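PDB 3UTN: thiosulfate sulfurtransferase TUM1 from Saccharomyces cerevisiae, which transfers persulfide sulfur from NFS1 to UBA4 in the pathway that 2-thiolates the wobble uridine of tRNAs. Local coordinates for residues 27-38 / 142-151. Residues are numbered along the deposited sequence; the frame is centred on the assembly and turned at random.
With DMS (dimethyl sulfoxide), chain B.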
ATOM      1  N   PHE A  27      -0.623   8.224  -7.131  1.00 22.40           N
ATOM      2  CA  PHE A  27      -1.480   8.902  -6.192  1.00 21.90           C
ATOM      3  C   PHE A  27      -0.637   9.874  -5.413  1.00 22.33           C
ATOM      4  O   PHE A  27       0.574   9.704  -5.297  1.00 22.69           O
ATOM      5  CB  PHE A  27      -2.177   7.911  -5.258  1.00 20.61           C
ATOM      6  CG  PHE A  27      -1.245   7.141  -4.382  1.00 19.94           C
ATOM      7  CD1 PHE A  27      -0.922   7.603  -3.119  1.00 19.73           C
ATOM      8  CD2 PHE A  27      -0.696   5.945  -4.820  1.00 19.65           C
ATOM      9  CE1 PHE A  27      -0.071   6.882  -2.306  1.00 19.53           C
ATOM     10  CE2 PHE A  27       0.157   5.227  -4.016  1.00 19.57           C
ATOM     11  CZ  PHE A  27       0.463   5.692  -2.754  1.00 19.37           C
ATOM     12  N   ASP A  28      -1.283  10.905  -4.899  1.00 23.41           N
ATOM     13  CA  ASP A  28      -0.611  11.856  -4.055  1.00 24.09           C
ATOM     14  C   ASP A  28      -1.093  11.612  -2.658  1.00 23.05           C
ATOM     15  O   ASP A  28      -2.243  11.241  -2.444  1.00 22.52           O
ATOM     16  CB  ASP A  28      -0.961  13.285  -4.460  1.00 25.71           C
ATOM     17  CG  ASP A  28      -0.326  13.694  -5.771  1.00 27.75           C
ATOM     18  OD1 ASP A  28       0.543  12.953  -6.262  1.00 29.11           O
ATOM     19  OD2 ASP A  28      -0.697  14.760  -6.309  1.00 29.40           O
ATOM     20  N   LEU A  29      -0.210  11.827  -1.698  1.00 22.45           N
ATOM     21  CA  LEU A  29      -0.660  11.920  -0.335  1.00 22.03           C
ATOM     22  C   LEU A  29      -1.504  13.164  -0.268  1.00 21.28           C
ATOM     23  O   LEU A  29      -1.296  14.125  -1.013  1.00 21.03           O
ATOM     24  CB  LEU A  29       0.506  12.045   0.633  1.00 22.65           C
ATOM     25  CG  LEU A  29       1.504  10.899   0.733  1.00 24.32           C
ATOM     26  CD1 LEU A  29       1.987  10.859   2.164  1.00 24.34           C
ATOM     27  CD2 LEU A  29       0.897   9.565   0.343  1.00 24.50           C
ATOM     28  N   ILE A  30      -2.480  13.139   0.614  1.00 20.35           N
ATOM     29  CA  ILE A  30      -3.244  14.327   0.867  1.00 20.22           C
ATOM     30  C   ILE A  30      -3.469  14.368   2.358  1.00 20.20           C
ATOM     31  O   ILE A  30      -3.850  13.369   2.972  1.00 19.65           O
ATOM     32  CB  ILE A  30      -4.551  14.362   0.048  1.00 20.16           C
ATOM     33  CG1 ILE A  30      -5.166  15.759   0.082  1.00 20.45           C
ATOM     34  CG2 ILE A  30      -5.518  13.284   0.503  1.00 19.87           C
ATOM     35  CD1 ILE A  30      -6.273  15.952  -0.920  1.00 20.41           C
ATOM     36  N   SER A  31      -3.180  15.518   2.939  1.00 20.19           N
ATOM     37  CA  SER A  31      -3.416  15.718   4.344  1.00 20.83           C
ATOM     38  C   SER A  31      -4.911  15.923   4.514  1.00 20.70           C
ATOM     39  O   SER A  31      -5.607  16.244   3.549  1.00 21.01           O
ATOM     40  CB  SER A  31      -2.668  16.951   4.828  1.00 20.87           C
ATOM     41  OG  SER A  31      -3.239  18.101   4.248  1.00 21.51           O
ATOM     42  N   PRO A  32      -5.412  15.741   5.737  1.00 20.70           N
ATOM     43  CA  PRO A  32      -6.804  16.055   5.996  1.00 21.16           C
ATOM     44  C   PRO A  32      -7.163  17.475   5.575  1.00 21.29           C
ATOM     45  O   PRO A  32      -8.194  17.676   4.930  1.00 20.84           O
ATOM     46  CB  PRO A  32      -6.908  15.895   7.506  1.00 20.81           C
ATOM     47  CG  PRO A  32      -5.929  14.823   7.808  1.00 20.85           C
ATOM     48  CD  PRO A  32      -4.777  15.082   6.890  1.00 21.12           C
ATOM     49  N   LYS A  33      -6.319  18.447   5.910  1.00 22.20           N
ATOM     50  CA  LYS A  33      -6.624  19.833   5.557  1.00 23.60           C
ATOM     51  C   LYS A  33      -6.679  20.025   4.055  1.00 22.60           C
ATOM     52  O   LYS A  33      -7.606  20.648   3.552  1.00 23.63           O
ATOM     53  CB  LYS A  33      -5.670  20.840   6.209  1.00 25.26           C
ATOM     54  CG  LYS A  33      -4.245  20.859   5.683  1.00 27.51           C
ATOM     55  CD  LYS A  33      -3.414  21.915   6.409  1.00 29.76           C
ATOM     56  CE  LYS A  33      -3.789  21.995   7.882  1.00 31.22           C
ATOM     57  NZ  LYS A  33      -2.766  22.687   8.716  1.00 34.22           N
ATOM     58  N   ALA A  34      -5.701  19.470   3.348  1.00 22.51           N
ATOM     59  CA  ALA A  34      -5.676  19.558   1.900  1.00 21.79           C
ATOM     60  C   ALA A  34      -6.885  18.828   1.358  1.00 20.73           C
ATOM     61  O   ALA A  34      -7.493  19.256   0.390  1.00 20.52           O
ATOM     62  CB  ALA A  34      -4.399  18.966   1.348  1.00 22.36           C
ATOM     63  N   PHE A  35      -7.248  17.731   2.010  1.00 20.46           N
ATOM     64  CA  PHE A  35      -8.417  16.991   1.598  1.00 20.23           C
ATOM     65  C   PHE A  35      -9.693  17.809   1.708  1.00 20.12           C
ATOM     66  O   PHE A  35     -10.461  17.865   0.763  1.00 21.14           O
ATOM     67  CB  PHE A  35      -8.560  15.688   2.370  1.00 19.98           C
ATOM     68  CG  PHE A  35      -9.884  15.031   2.168  1.00 20.34           C
ATOM     69  CD1 PHE A  35     -10.168  14.366   0.981  1.00 20.38           C
ATOM     70  CD2 PHE A  35     -10.868  15.125   3.137  1.00 20.29           C
ATOM     71  CE1 PHE A  35     -11.398  13.765   0.788  1.00 20.22           C
ATOM     72  CE2 PHE A  35     -12.099  14.528   2.947  1.00 20.69           C
ATOM     73  CZ  PHE A  35     -12.362  13.846   1.770  1.00 20.35           C
ATOM     74  N   VAL A  36      -9.938  18.432   2.854  1.00 19.97           N
ATOM     75  CA  VAL A  36     -11.174  19.201   2.982  1.00 20.44           C
ATOM     76  C   VAL A  36     -11.123  20.401   2.054  1.00 20.79           C
ATOM     77  O   VAL A  36     -12.137  20.781   1.470  1.00 21.35           O
ATOM     78  CB  VAL A  36     -11.506  19.612   4.430  1.00 20.49           C
ATOM     79  CG1 VAL A  36     -11.777  18.373   5.266  1.00 20.19           C
ATOM     80  CG2 VAL A  36     -10.402  20.454   5.042  1.00 19.69           C
ATOM     81  N   LYS A  37      -9.927  20.962   1.893  1.00 21.48           N
ATOM     82  CA  LYS A  37      -9.727  22.037   0.937  1.00 22.45           C
ATOM     83  C   LYS A  37     -10.111  21.518  -0.439  1.00 22.00           C
ATOM     84  O   LYS A  37     -10.881  22.142  -1.155  1.00 22.14           O
ATOM     85  CB  LYS A  37      -8.282  22.520   0.943  1.00 23.12           C
ATOM     86  CG  LYS A  37      -8.067  23.721   0.043  1.00 24.56           C
ATOM     87  CD  LYS A  37      -6.604  24.093  -0.076  1.00 25.97           C
ATOM     88  CE  LYS A  37      -6.478  25.281  -1.009  1.00 27.51           C
ATOM     89  NZ  LYS A  37      -5.142  25.911  -0.885  1.00 28.85           N
ATOM     90  N   LEU A  38      -9.579  20.353  -0.783  1.00 22.58           N
ATOM     91  CA  LEU A  38      -9.890  19.718  -2.053  1.00 22.88           C
ATOM     92  C   LEU A  38     -11.394  19.537  -2.182  1.00 22.79           C
ATOM     93  O   LEU A  38     -11.989  19.966  -3.167  1.00 23.75           O
ATOM     94  CB  LEU A  38      -9.170  18.380  -2.174  1.00 23.31           C
ATOM     95  CG  LEU A  38      -9.451  17.527  -3.409  1.00 23.50           C
ATOM     96  CD1 LEU A  38      -8.848  18.144  -4.657  1.00 24.18           C
ATOM     97  CD2 LEU A  38      -8.900  16.135  -3.167  1.00 23.49           C
ATOM     98  N   VAL A 142      -6.022  10.059  -7.608  1.00 21.35           N
ATOM     99  CA  VAL A 142      -6.022   9.234  -6.442  1.00 20.43           C
ATOM    100  C   VAL A 142      -5.177   9.925  -5.410  1.00 20.40           C
ATOM    101  O   VAL A 142      -4.042  10.333  -5.662  1.00 19.86           O
ATOM    102  CB  VAL A 142      -5.460   7.830  -6.702  1.00 20.65           C
ATOM    103  CG1 VAL A 142      -5.602   6.976  -5.449  1.00 20.21           C
ATOM    104  CG2 VAL A 142      -6.179   7.171  -7.867  1.00 20.56           C
ATOM    105  N   TYR A 143      -5.760  10.057  -4.241  1.00 19.58           N
ATOM    106  CA  TYR A 143      -5.037  10.579  -3.131  1.00 20.02           C
ATOM    107  C   TYR A 143      -5.033   9.544  -2.069  1.00 19.57           C
ATOM    108  O   TYR A 143      -5.946   8.727  -1.963  1.00 19.10           O
ATOM    109  CB  TYR A 143      -5.689  11.845  -2.631  1.00 20.70           C
ATOM    110  CG  TYR A 143      -5.549  12.973  -3.606  1.00 21.99           C
ATOM    111  CD1 TYR A 143      -4.440  13.807  -3.574  1.00 22.40           C
ATOM    112  CD2 TYR A 143      -6.520  13.196  -4.574  1.00 22.50           C
ATOM    113  CE1 TYR A 143      -4.305  14.850  -4.469  1.00 23.61           C
ATOM    114  CE2 TYR A 143      -6.395  14.237  -5.474  1.00 23.80           C
ATOM    115  CZ  TYR A 143      -5.287  15.059  -5.414  1.00 24.14           C
ATOM    116  OH  TYR A 143      -5.161  16.085  -6.314  1.00 25.49           O
ATOM    117  N   LEU A 144      -3.967   9.566  -1.302  1.00 19.00           N
ATOM    118  CA  LEU A 144      -3.897   8.762  -0.140  1.00 18.44           C
ATOM    119  C   LEU A 144      -4.032   9.760   0.960  1.00 18.44           C
ATOM    120  O   LEU A 144      -3.168  10.616   1.135  1.00 18.48           O
ATOM    121  CB  LEU A 144      -2.552   8.072  -0.060  1.00 18.30           C
ATOM    122  CG  LEU A 144      -2.381   7.240   1.195  1.00 18.28           C
ATOM    123  CD1 LEU A 144      -3.468   6.184   1.222  1.00 17.65           C
ATOM    124  CD2 LEU A 144      -1.000   6.626   1.202  1.00 18.26           C
ATOM    125  N   LEU A 145      -5.142   9.680   1.677  1.00 18.33           N
ATOM    126  CA  LEU A 145      -5.319  10.558   2.796  1.00 18.63           C
ATOM    127  C   LEU A 145      -4.230  10.219   3.771  1.00 18.75           C
ATOM    128  O   LEU A 145      -4.009   9.053   4.098  1.00 19.14           O
ATOM    129  CB  LEU A 145      -6.681  10.389   3.444  1.00 18.08           C
ATOM    130  CG  LEU A 145      -6.885  11.329   4.633  1.00 17.51           C
ATOM    131  CD1 LEU A 145      -7.022  12.770   4.174  1.00 17.49           C
ATOM    132  CD2 LEU A 145      -8.107  10.891   5.397  1.00 17.63           C
ATOM    133  N   ASN A 146      -3.539  11.248   4.223  1.00 19.33           N
ATOM    134  CA  ASN A 146      -2.470  11.050   5.146  1.00 19.27           C
ATOM    135  C   ASN A 146      -2.698  11.759   6.477  1.00 19.48           C
ATOM    136  O   ASN A 146      -2.264  12.878   6.668  1.00 20.28           O
ATOM    137  CB  ASN A 146      -1.150  11.483   4.534  1.00 19.87           C
ATOM    138  CG  ASN A 146       0.009  11.122   5.407  1.00 19.95           C
ATOM    139  OD1 ASN A 146      -0.020  10.092   6.084  1.00 19.80           O
ATOM    140  ND2 ASN A 146       1.028  11.973   5.427  1.00 20.51           N
ATOM    141  N   ASN A 147      -3.400  11.114   7.390  1.00 19.27           N
ATOM    142  CA  ASN A 147      -4.107   9.879   7.132  1.00 19.53           C
ATOM    143  C   ASN A 147      -5.403  10.002   7.889  1.00 19.53           C
ATOM    144  O   ASN A 147      -5.673  11.039   8.496  1.00 18.91           O
ATOM    145  CB  ASN A 147      -3.309   8.661   7.597  1.00 19.86           C
ATOM    146  CG  ASN A 147      -2.919   8.732   9.061  1.00 20.22           C
ATOM    147  OD1 ASN A 147      -3.416   9.563   9.817  1.00 21.02           O
ATOM    148  ND2 ASN A 147      -2.024   7.852   9.467  1.00 20.31           N
ATOM    149  N   PHE A 148      -6.196   8.948   7.864  1.00 19.38           N
ATOM    150  CA  PHE A 148      -7.471   8.977   8.518  1.00 19.52           C
ATOM    151  C   PHE A 148      -7.336   9.131  10.021  1.00 19.51           C
ATOM    152  O   PHE A 148      -8.200   9.725  10.648  1.00 19.51           O
ATOM    153  CB  PHE A 148      -8.259   7.734   8.184  1.00 19.35           C
ATOM    154  CG  PHE A 148      -9.702   7.829   8.535  1.00 19.33           C
ATOM    155  CD1 PHE A 148     -10.431   8.981   8.247  1.00 19.00           C
ATOM    156  CD2 PHE A 148     -10.349   6.754   9.123  1.00 19.23           C
ATOM    157  CE1 PHE A 148     -11.773   9.055   8.563  1.00 19.40           C
ATOM    158  CE2 PHE A 148     -11.691   6.824   9.432  1.00 19.07           C
ATOM    159  CZ  PHE A 148     -12.404   7.973   9.149  1.00 18.91           C
ATOM    160  N   ASN A 149      -6.255   8.601  10.587  1.00 20.96           N
ATOM    161  CA  ASN A 149      -5.978   8.775  12.008  1.00 22.25           C
ATOM    162  C   ASN A 149      -5.960  10.244  12.361  1.00 22.06           C
ATOM    163  O   ASN A 149      -6.642  10.677  13.284  1.00 21.74           O
ATOM    164  CB  ASN A 149      -4.638   8.159  12.392  1.00 23.67           C
ATOM    165  CG  ASN A 149      -4.686   6.647  12.449  1.00 24.60           C
ATOM    166  OD1 ASN A 149      -5.754   6.044  12.376  1.00 26.28           O
ATOM    167  ND2 ASN A 149      -3.526   6.030  12.592  1.00 25.53           N
ATOM    168  N   GLN A 150      -5.185  11.005  11.601  1.00 22.36           N
ATOM    169  CA  GLN A 150      -5.029  12.422  11.868  1.00 22.90           C
ATOM    170  C   GLN A 150      -6.306  13.129  11.522  1.00 21.89           C
ATOM    171  O   GLN A 150      -6.747  14.018  12.236  1.00 20.78           O
ATOM    172  CB  GLN A 150      -3.865  12.984  11.071  1.00 24.65           C
ATOM    173  CG  GLN A 150      -2.534  12.542  11.633  1.00 27.32           C
ATOM    174  CD  GLN A 150      -2.336  13.009  13.058  1.00 29.56           C
ATOM    175  OE1 GLN A 150      -1.620  13.972  13.300  1.00 32.61           O
ATOM    176  NE2 GLN A 150      -2.979  12.329  14.010  1.00 30.44           N
ATOM    177  N   TYR A 151      -6.905  12.691  10.424  1.00 20.85           N
ATOM    178  CA  TYR A 151      -8.191  13.168  10.000  1.00 20.55           C
ATOM    179  C   TYR A 151      -9.185  13.093  11.149  1.00 20.86           C
ATOM    180  O   TYR A 151      -9.886  14.064  11.440  1.00 19.93           O
ATOM    181  CB  TYR A 151      -8.665  12.309   8.839  1.00 20.05           C
ATOM    182  CG  TYR A 151      -9.879  12.835   8.160  1.00 19.80           C
ATOM    183  CD1 TYR A 151      -9.768  13.636   7.032  1.00 19.62           C
ATOM    184  CD2 TYR A 151     -11.144  12.532   8.641  1.00 19.53           C
ATOM    185  CE1 TYR A 151     -10.894  14.121   6.396  1.00 20.02           C
ATOM    186  CE2 TYR A 151     -12.273  13.020   8.024  1.00 19.87           C
ATOM    187  CZ  TYR A 151     -12.139  13.812   6.900  1.00 19.53           C
ATOM    188  OH  TYR A 151     -13.253  14.287   6.281  1.00 20.31           O
TER
HETATM  189  S   DMS B 401      -2.771  11.766  -8.146  1.00 27.11           S
HETATM  190  O   DMS B 401      -3.764  10.905  -8.817  1.00 25.94           O
HETATM  191  C1  DMS B 401      -1.912  12.633  -9.346  1.00 27.67           C
HETATM  192  C2  DMS B 401      -3.594  13.075  -7.446  1.00 26.49           C
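I30 CD1 and L38 CD2 lie over one face of the Y143 ring in CH-pi contact, 4.2 Å and 4.3 Å from its centroid, while methyl C2 of a dimethyl sulfoxide, probably from the crystallisation liquor, sits over the rim of the opposite face, 3.3 Å from Y143 CZ. The same solvent molecule takes the amide of V142 through a nearly straight 2.7 Å bond from V142 N to its O. With CG1 anti to the backbone N (chi1 -167°), I30 extends CD1 over the tyrosine ring and leaves CG2 against Y143 CB. Replacing this tyrosine with an alanine is likely to leave I30 CD1 and L38 CD2 without the aromatic face they pack on. Beneath these side chains, 28-30 pairs in parallel with 142-145: D28 N and I30 N donate to V142 O and L144 O, and D28 O accepts from L144 N. Strand 28-30 is the outermost strand of the five-stranded parallel sheet, order 1-5-4-2-3, in the N-terminal rhodanese domain, which lacks the catalytic cysteine. On the other face of the sheet, L144 CB packs 3.5 Å from F27 CD1 and L144 CD2 meets L29 CD2; helix 286-297 of the catalytic domain covers this patch through T293. Beyond the strands, P32 CB rests 3.7 Å from Y151 CD1, and F35 CD2 comes 3.4 Å from Y151 CE1, the two rings meeting obliquely with planes at 64°. Both helices start with a side-chain N-cap: S31 OG accepts from A34 N, N147 OD1 from Q150 N, while N147 ND2 reaches T247 O.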